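Local coordinates for protein leucyl-trna synthetase (Plasmodium knowlesi, PDB 5FOF) that probably hydrolyses mischarged tRNA(Leu), as the editing domain of a cytosolic leucyl-tRNA synthetase, the enzyme that joins leucine to its tRNA, at residues Y47-Y50 / L51-K55; N68-F71 / F72-K76; T299-P302 / Y303-M306. All coordinates share one frame; numbering follows the deposited sequence.

Contact 1 (Y47-Y50 / L51-K55)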
loop_
_atom_site.group_PDB
_atom_site.type_symbol
_atom_site.label_atom_id
_atom_site.label_comp_id
_atom_site.label_asym_id
_atom_site.label_seq_id
_atom_site.Cartn_x
_atom_site.Cartn_y
_atom_site.Cartn_z
ATOM N N TYR A 47 -8.901 16.296 2.811
ATOM C CA TYR A 47 -9.783 16.985 3.761
ATOM C C TYR A 47 -11.228 17.063 3.268
ATOM O O TYR A 47 -12.151 16.928 4.067
ATOM C CB TYR A 47 -9.280 18.386 4.099
ATOM C CG TYR A 47 -10.058 18.999 5.229
ATOM C CD1 TYR A 47 -10.046 18.422 6.482
ATOM C CD2 TYR A 47 -10.838 20.140 5.042
ATOM C CE1 TYR A 47 -10.762 18.963 7.541
ATOM C CE2 TYR A 47 -11.561 20.691 6.096
ATOM C CZ TYR A 47 -11.524 20.093 7.342
ATOM O OH TYR A 47 -12.243 20.604 8.398
ATOM N N GLU A 48 -11.428 17.255 1.971
ATOM C CA GLU A 48 -12.779 17.222 1.428
ATOM C C GLU A 48 -13.444 15.925 1.838
ATOM O O GLU A 48 -14.506 15.950 2.475
ATOM C CB GLU A 48 -12.802 17.357 -0.089
ATOM C CG GLU A 48 -14.219 17.484 -0.637
ATOM C CD GLU A 48 -14.294 17.241 -2.126
ATOM O OE1 GLU A 48 -13.380 17.704 -2.858
ATOM O OE2 GLU A 48 -15.269 16.584 -2.558
ATOM N N ILE A 49 -12.783 14.814 1.494
ATOM C CA ILE A 49 -13.254 13.458 1.802
ATOM C C ILE A 49 -13.565 13.326 3.296
ATOM O O ILE A 49 -14.570 12.740 3.668
ATOM C CB ILE A 49 -12.233 12.370 1.327
ATOM C CG1 ILE A 49 -12.211 12.291 -0.202
ATOM C CG2 ILE A 49 -12.547 10.976 1.883
ATOM C CD1 ILE A 49 -10.899 11.778 -0.766
ATOM N N TYR A 50 -12.717 13.887 4.143
ATOM C CA TYR A 50 -12.939 13.812 5.574
ATOM C C TYR A 50 -14.241 14.511 6.005
ATOM O O TYR A 50 -14.961 13.974 6.845
ATOM C CB TYR A 50 -11.734 14.377 6.327
ATOM C CG TYR A 50 -11.928 14.462 7.826
ATOM C CD1 TYR A 50 -11.609 13.388 8.659
ATOM C CD2 TYR A 50 -12.427 15.632 8.420
ATOM C CE1 TYR A 50 -11.782 13.475 10.039
ATOM C CE2 TYR A 50 -12.600 15.725 9.799
ATOM C CZ TYR A 50 -12.279 14.648 10.595
ATOM O OH TYR A 50 -12.448 14.751 11.938
ATOM N N LEU A 51 -14.527 15.695 5.438
ATOM C CA LEU A 51 -15.727 16.488 5.786
ATOM C C LEU A 51 -16.992 15.794 5.353
ATOM O O LEU A 51 -17.961 15.733 6.111
ATOM C CB LEU A 51 -15.715 17.866 5.122
ATOM C CG LEU A 51 -14.634 18.861 5.537
ATOM C CD1 LEU A 51 -14.789 20.118 4.699
ATOM C CD2 LEU A 51 -14.691 19.176 7.025
ATOM N N ARG A 52 -16.989 15.296 4.126
ATOM C CA ARG A 52 -18.102 14.507 3.625
ATOM C C ARG A 52 -18.380 13.294 4.530
ATOM O O ARG A 52 -19.529 13.053 4.892
ATOM C CB ARG A 52 -17.841 14.063 2.185
ATOM C CG ARG A 52 -19.033 13.404 1.501
ATOM C CD ARG A 52 -18.609 12.643 0.254
ATOM N NE ARG A 52 -17.840 13.485 -0.677
ATOM C CZ ARG A 52 -16.597 13.256 -1.122
ATOM N NH1 ARG A 52 -15.904 12.183 -0.749
ATOM N NH2 ARG A 52 -16.036 14.121 -1.976
ATOM N N ASN A 53 -17.342 12.555 4.922
ATOM C CA ASN A 53 -17.540 11.349 5.750
ATOM C C ASN A 53 -17.633 11.609 7.262
ATOM O O ASN A 53 -17.976 10.699 8.021
ATOM C CB ASN A 53 -16.505 10.263 5.414
ATOM C CG ASN A 53 -16.838 9.525 4.121
ATOM O OD1 ASN A 53 -17.497 8.483 4.145
ATOM N ND2 ASN A 53 -16.394 10.072 2.982
ATOM N N LYS A 54 -17.335 12.842 7.686
ATOM C CA LYS A 54 -17.638 13.318 9.044
ATOM C C LYS A 54 -19.145 13.263 9.319
ATOM O O LYS A 54 -19.572 12.663 10.310
ATOM C CB LYS A 54 -17.120 14.751 9.236
ATOM C CG LYS A 54 -17.288 15.320 10.643
ATOM C CD LYS A 54 -16.098 16.176 11.082
ATOM C CE LYS A 54 -15.969 17.488 10.308
ATOM N NZ LYS A 54 -16.461 18.672 11.066
ATOM N N LYS A 55 -19.927 13.875 8.422
ATOM C CA LYS A 55 -21.408 13.896 8.485
ATOM C C LYS A 55 -22.072 12.567 8.901
ATOM O O LYS A 55 -22.971 12.559 9.747
ATOM C CB LYS A 55 -21.986 14.366 7.138
ATOM C CG LYS A 55 -21.913 15.874 6.924
ATOM C CD LYS A 55 -21.462 16.250 5.519
ATOM C CE LYS A 55 -22.426 15.791 4.434
ATOM N NZ LYS A 55 -21.917 16.170 3.084
#
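Leu51 lies across one face of the Tyr47 ring, one helical turn back: CG stands 4.0 Å from the ring centroid, 25° off the normal and offset toward the rim, a CH-pi contact. Its CD2 branch reaches the phenolic end and packs tightly there, 3.3 Å from Tyr47 CZ. On another side of the helix Glu48 OE2 meets Arg52 NH2 at 2.6 Å, a salt bridge that enters at the edge of the guanidinium. The carboxylate plane nevertheless stands 81° from it, so this is a one-oxygen contact and not a bidentate pairing. The Arg52 chain, bent at chi3 (-54°), also brings NH1 to within 3.7 Å of Ile49 CG1. Lys54 brings CD to 3.8 Å from Tyr50 CE2, its bent chain crossing the phenol at an angle. Beneath these pairs the backbone bonds run four residues back, among them Arg52 N to Glu48 O and Asn53 N to Ile49 O. Asn53 ND2 adds a weak bond to the same Ile49 carbonyl, but its main partner is Glu178, whose OE1 also forms a salt bridge with Arg52 NH1. Tyr50 and Asn53 rest on Met172 of strand 170-175, and Tyr50 meets the ring of Phe72. Side-chain pairs one turn apart, with Ile49 and Tyr50 buried and Glu48, Arg52 and Lys54 exposed, are characteristic of an amphipathic surface helix such as 43-55.

Contact 2 (N68-F71 / F72-K76)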
loop_
_atom_site.group_PDB
_atom_site.type_symbol
_atom_site.label_atom_id
_atom_site.label_comp_id
_atom_site.label_asym_id
_atom_site.label_seq_id
_atom_site.Cartn_x
_atom_site.Cartn_y
_atom_site.Cartn_z
ATOM N N ASN A 68 -9.059 20.014 11.885
ATOM C CA ASN A 68 -9.354 21.007 10.842
ATOM C C ASN A 68 -8.618 20.733 9.546
ATOM O O ASN A 68 -7.771 19.845 9.461
ATOM C CB ASN A 68 -8.820 22.392 11.264
ATOM C CG ASN A 68 -9.327 22.856 12.594
ATOM O OD1 ASN A 68 -10.531 22.811 12.875
ATOM N ND2 ASN A 68 -8.410 23.345 13.423
ATOM N N GLU A 69 -8.870 21.589 8.563
ATOM C CA GLU A 69 -7.950 21.780 7.454
ATOM C C GLU A 69 -6.512 22.105 7.902
ATOM O O GLU A 69 -5.541 21.607 7.320
ATOM C CB GLU A 69 -8.427 22.922 6.576
ATOM C CG GLU A 69 -7.518 23.152 5.383
ATOM C CD GLU A 69 -8.078 24.173 4.454
ATOM O OE1 GLU A 69 -8.067 25.353 4.832
ATOM O OE2 GLU A 69 -8.524 23.790 3.365
ATOM N N ASN A 70 -6.391 22.980 8.894
ATOM C CA ASN A 70 -5.092 23.364 9.455
ATOM C C ASN A 70 -4.311 22.185 10.085
ATOM O O ASN A 70 -3.077 22.179 10.077
ATOM C CB ASN A 70 -5.267 24.522 10.468
ATOM C CG ASN A 70 -3.946 25.160 10.863
ATOM O OD1 ASN A 70 -3.169 25.571 10.005
ATOM N ND2 ASN A 70 -3.681 25.237 12.163
ATOM N N PHE A 71 -5.035 21.207 10.627
ATOM C CA PHE A 71 -4.442 19.984 11.191
ATOM C C PHE A 71 -3.838 19.113 10.079
ATOM O O PHE A 71 -2.664 18.758 10.132
ATOM C CB PHE A 71 -5.529 19.243 11.983
ATOM C CG PHE A 71 -5.153 17.873 12.468
ATOM C CD1 PHE A 71 -4.483 17.704 13.671
ATOM C CD2 PHE A 71 -5.545 16.731 11.748
ATOM C CE1 PHE A 71 -4.173 16.433 14.133
ATOM C CE2 PHE A 71 -5.235 15.460 12.208
ATOM C CZ PHE A 71 -4.549 15.316 13.404
ATOM N N PHE A 72 -4.636 18.805 9.065
ATOM C CA PHE A 72 -4.154 18.056 7.914
ATOM C C PHE A 72 -3.088 18.745 7.051
ATOM O O PHE A 72 -2.383 18.063 6.305
ATOM C CB PHE A 72 -5.333 17.574 7.059
ATOM C CG PHE A 72 -6.151 16.515 7.737
ATOM C CD1 PHE A 72 -5.617 15.248 7.955
ATOM C CD2 PHE A 72 -7.427 16.789 8.198
ATOM C CE1 PHE A 72 -6.354 14.268 8.608
ATOM C CE2 PHE A 72 -8.176 15.818 8.851
ATOM C CZ PHE A 72 -7.637 14.552 9.058
ATOM N N SER A 73 -2.959 20.069 7.147
ATOM C CA SER A 73 -1.844 20.784 6.502
ATOM C C SER A 73 -0.507 20.523 7.205
ATOM O O SER A 73 0.511 20.488 6.556
ATOM C CB SER A 73 -2.104 22.302 6.432
ATOM O OG SER A 73 -2.059 22.903 7.712
ATOM N N GLN A 74 -0.520 20.337 8.519
ATOM C CA GLN A 74 0.722 20.160 9.300
ATOM C C GLN A 74 1.230 18.706 9.365
ATOM O O GLN A 74 2.311 18.439 9.904
ATOM C CB GLN A 74 0.536 20.712 10.719
ATOM C CG GLN A 74 0.592 22.231 10.805
ATOM C CD GLN A 74 -0.033 22.762 12.094
ATOM O OE1 GLN A 74 0.375 22.388 13.203
ATOM N NE2 GLN A 74 -1.035 23.630 11.955
ATOM N N LYS A 75 0.462 17.776 8.816
ATOM C CA LYS A 75 0.805 16.371 8.859
ATOM C C LYS A 75 0.883 15.803 7.467
ATOM O O LYS A 75 0.153 16.225 6.574
ATOM C CB LYS A 75 -0.239 15.628 9.682
ATOM C CG LYS A 75 -0.341 16.182 11.093
ATOM C CD LYS A 75 -0.842 15.148 12.071
ATOM C CE LYS A 75 -0.943 15.743 13.467
ATOM N NZ LYS A 75 0.378 16.184 14.002
ATOM N N LYS A 76 1.788 14.858 7.274
ATOM C CA LYS A 76 1.814 14.098 6.042
ATOM C C LYS A 76 0.723 13.032 6.135
ATOM O O LYS A 76 0.547 12.408 7.174
ATOM C CB LYS A 76 3.183 13.480 5.821
ATOM C CG LYS A 76 4.295 14.513 5.764
ATOM C CD LYS A 76 5.538 13.948 5.101
ATOM C CE LYS A 76 6.604 15.000 4.858
ATOM N NZ LYS A 76 7.573 14.480 3.850
#
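The rings of Phe71 and Phe72, neighbours in sequence, meet as a T-shaped (edge-to-face) pair: their planes stand at 84° with centroids 5.1 Å apart, and the edge of Phe71 is directed at the face of Phe72. Phe71 CD2 sits over the centre of that face, 3.8 Å above its plane. Different first torsions bring this about, for Phe71 CG lies anti to its own backbone N (chi1 172°) whereas Phe72 CG turns back beside its backbone N (chi1 -69°). Lys75 then lays its aliphatic chain over a face of Phe71, crossing it at a slant, with CE 3.4 Å from Phe71 CE1. Bent only at chi4, that chain carries NZ to the carbonyl oxygens of Ile132 and Cys135, which bind its ammonium group while its methylenes cover the ring.

These side chains belong to the short helix 69-74, which leads through Lys75 into strand 76-83 of the domain's mixed sheet; Lys76, the first strand residue, already pairs its backbone with Glu136 and Val138. Phe72 packs against Val138 of strand 137-141 and takes an edge-to-face contact with Phe46 of helix 43-55, while Phe71 touches Leu107 of strand 102-108.

On the polar side, Ser73 OG donates to Asn70 O at 2.7 Å, approaching from above the carbonyl plane. That bond turns the hydroxyl back onto the helix's own backbone, beside the backbone hydrogen bond from Ser73 N to Glu69 O. Gln74 N reaches Phe71 O, three residues back, at 3.1 Å, again well above the carbonyl plane. Phe72 N holds Asn68 O through a straight but weak bond.

Contact 3 (T299-P302 / Y303-M306)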
loop_
_atom_site.group_PDB
_atom_site.type_symbol
_atom_site.label_atom_id
_atom_site.label_comp_id
_atom_site.label_asym_id
_atom_site.label_seq_id
_atom_site.Cartn_x
_atom_site.Cartn_y
_atom_site.Cartn_z
ATOM N N THR A 299 16.104 -4.672 -13.984
ATOM C CA THR A 299 16.302 -3.811 -15.149
ATOM C C THR A 299 16.678 -2.350 -14.823
ATOM O O THR A 299 16.993 -1.591 -15.737
ATOM C CB THR A 299 15.025 -3.793 -16.001
ATOM O OG1 THR A 299 13.961 -3.215 -15.247
ATOM C CG2 THR A 299 14.624 -5.196 -16.388
ATOM N N VAL A 300 16.678 -1.976 -13.544
ATOM C CA VAL A 300 16.876 -0.590 -13.111
ATOM C C VAL A 300 18.188 -0.416 -12.358
ATOM O O VAL A 300 18.635 -1.338 -11.662
ATOM C CB VAL A 300 15.729 -0.091 -12.183
ATOM C CG1 VAL A 300 14.458 0.118 -12.976
ATOM C CG2 VAL A 300 15.445 -1.045 -11.030
ATOM N N GLU A 301 18.785 0.773 -12.461
ATOM C CA GLU A 301 19.996 1.087 -11.665
ATOM C C GLU A 301 19.560 1.471 -10.230
ATOM O O GLU A 301 18.462 2.006 -10.055
ATOM C CB GLU A 301 20.943 2.150 -12.284
ATOM C CG GLU A 301 20.372 3.128 -13.302
ATOM C CD GLU A 301 20.282 2.527 -14.698
ATOM O OE1 GLU A 301 21.345 2.306 -15.324
ATOM O OE2 GLU A 301 19.146 2.271 -15.161
ATOM N N PRO A 302 20.382 1.201 -9.209
ATOM C CA PRO A 302 21.719 0.622 -9.336
ATOM C C PRO A 302 21.729 -0.900 -9.158
ATOM O O PRO A 302 22.665 -1.441 -8.564
ATOM C CB PRO A 302 22.486 1.322 -8.202
ATOM C CG PRO A 302 21.460 1.495 -7.135
ATOM C CD PRO A 302 20.162 1.765 -7.862
ATOM N N TYR A 303 20.707 -1.583 -9.672
ATOM C CA TYR A 303 20.547 -3.030 -9.498
ATOM C C TYR A 303 20.502 -3.809 -10.820
ATOM O O TYR A 303 20.047 -4.954 -10.845
ATOM C CB TYR A 303 19.241 -3.298 -8.728
ATOM C CG TYR A 303 19.112 -2.508 -7.456
ATOM C CD1 TYR A 303 20.068 -2.624 -6.454
ATOM C CD2 TYR A 303 18.028 -1.649 -7.245
ATOM C CE1 TYR A 303 19.958 -1.915 -5.270
ATOM C CE2 TYR A 303 17.909 -0.931 -6.060
ATOM C CZ TYR A 303 18.878 -1.069 -5.079
ATOM O OH TYR A 303 18.788 -0.375 -3.906
ATOM N N LYS A 304 20.992 -3.212 -11.904
ATOM C CA LYS A 304 20.769 -3.754 -13.242
ATOM C C LYS A 304 21.427 -5.141 -13.384
ATOM O O LYS A 304 22.587 -5.339 -13.008
ATOM C CB LYS A 304 21.266 -2.771 -14.301
ATOM C CG LYS A 304 20.591 -2.872 -15.664
ATOM C CD LYS A 304 21.136 -1.805 -16.621
ATOM C CE LYS A 304 20.034 -1.047 -17.346
ATOM N NZ LYS A 304 20.525 0.221 -17.960
ATOM N N GLY A 305 20.649 -6.110 -13.876
ATOM C CA GLY A 305 21.111 -7.485 -14.022
ATOM C C GLY A 305 21.129 -8.344 -12.769
ATOM O O GLY A 305 21.427 -9.533 -12.875
ATOM N N MET A 306 20.797 -7.774 -11.599
ATOM C CA MET A 306 20.816 -8.529 -10.321
ATOM C C MET A 306 19.665 -9.502 -10.192
ATOM O O MET A 306 18.605 -9.329 -10.794
ATOM C CB MET A 306 20.731 -7.622 -9.099
ATOM C CG MET A 306 21.991 -6.884 -8.759
ATOM S SD MET A 306 21.709 -5.909 -7.278
ATOM C CE MET A 306 22.109 -7.088 -5.994
#
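A cis-proline turn of type VI, running from Val300 to Tyr303, is followed at once by a type II beta turn from Tyr303 to Met306, so that Tyr303 is shared by both. The peptide bond before Pro302 is cis, which bends the chain back sharply enough for Tyr303 N to donate to Val300 O at 2.9 Å. The donor lies in the carbonyl plane, on a lone pair, although the N-H...O angle is only 142°. In the second turn Met306 N closes onto Tyr303 O at 3.0 Å, and Gly305 occupies the third position with the positive phi (79°) that a type II turn calls for there.

The Pro302 and Tyr303 side chains run in the same direction next to each other. Pro302 CD stands over one face of the phenol, 4.1 Å from the ring centroid and offset toward the rim, a CH-pi contact. Tyr303 CG sits beside its own backbone N (chi1 -51°), which swings the ring back alongside the proline. At the solvent side Glu301 and Lys304 also run alongside each other; Glu301 OE1 and Lys304 NZ are 3.5 Å apart, a weak, long salt bridge. The Lys304 chain passes over the backbone of Thr299 on its way there, with CE 3.5 Å from Thr299 O.

The double turn joins strand 297-298 to helix 308-321. Gly305 and Met306 bond through their backbones to Met298, which folds the loop back beside its own strand. Thr299 OG1 is tied to Ser252 O, Val300 faces Tyr90 and Phe251, and Tyr303 is set against Cys311, Leu314 and Val315 of the helix that follows.

The three contacts come in series along the chain. Contacts 1 and 2 lie on successive helices, 43-55 and 69-74, with centres about 14 Å apart, and they touch directly, chiefly where Tyr47 packs on Asn68, Glu69 and Phe72. Between them runs a connection partly unmodelled, residues 57-64, and both helices lie against strands of the central mixed sheet. Contact 3 stands apart, its centre about 43 Å from that of contact 1 and about 38 Å from that of contact 2, with contacts 1 and 3 on opposite sides of the chain's centre. The helix pair thus covers one end of the editing domain, while 299-306 shapes a surface turn far from it.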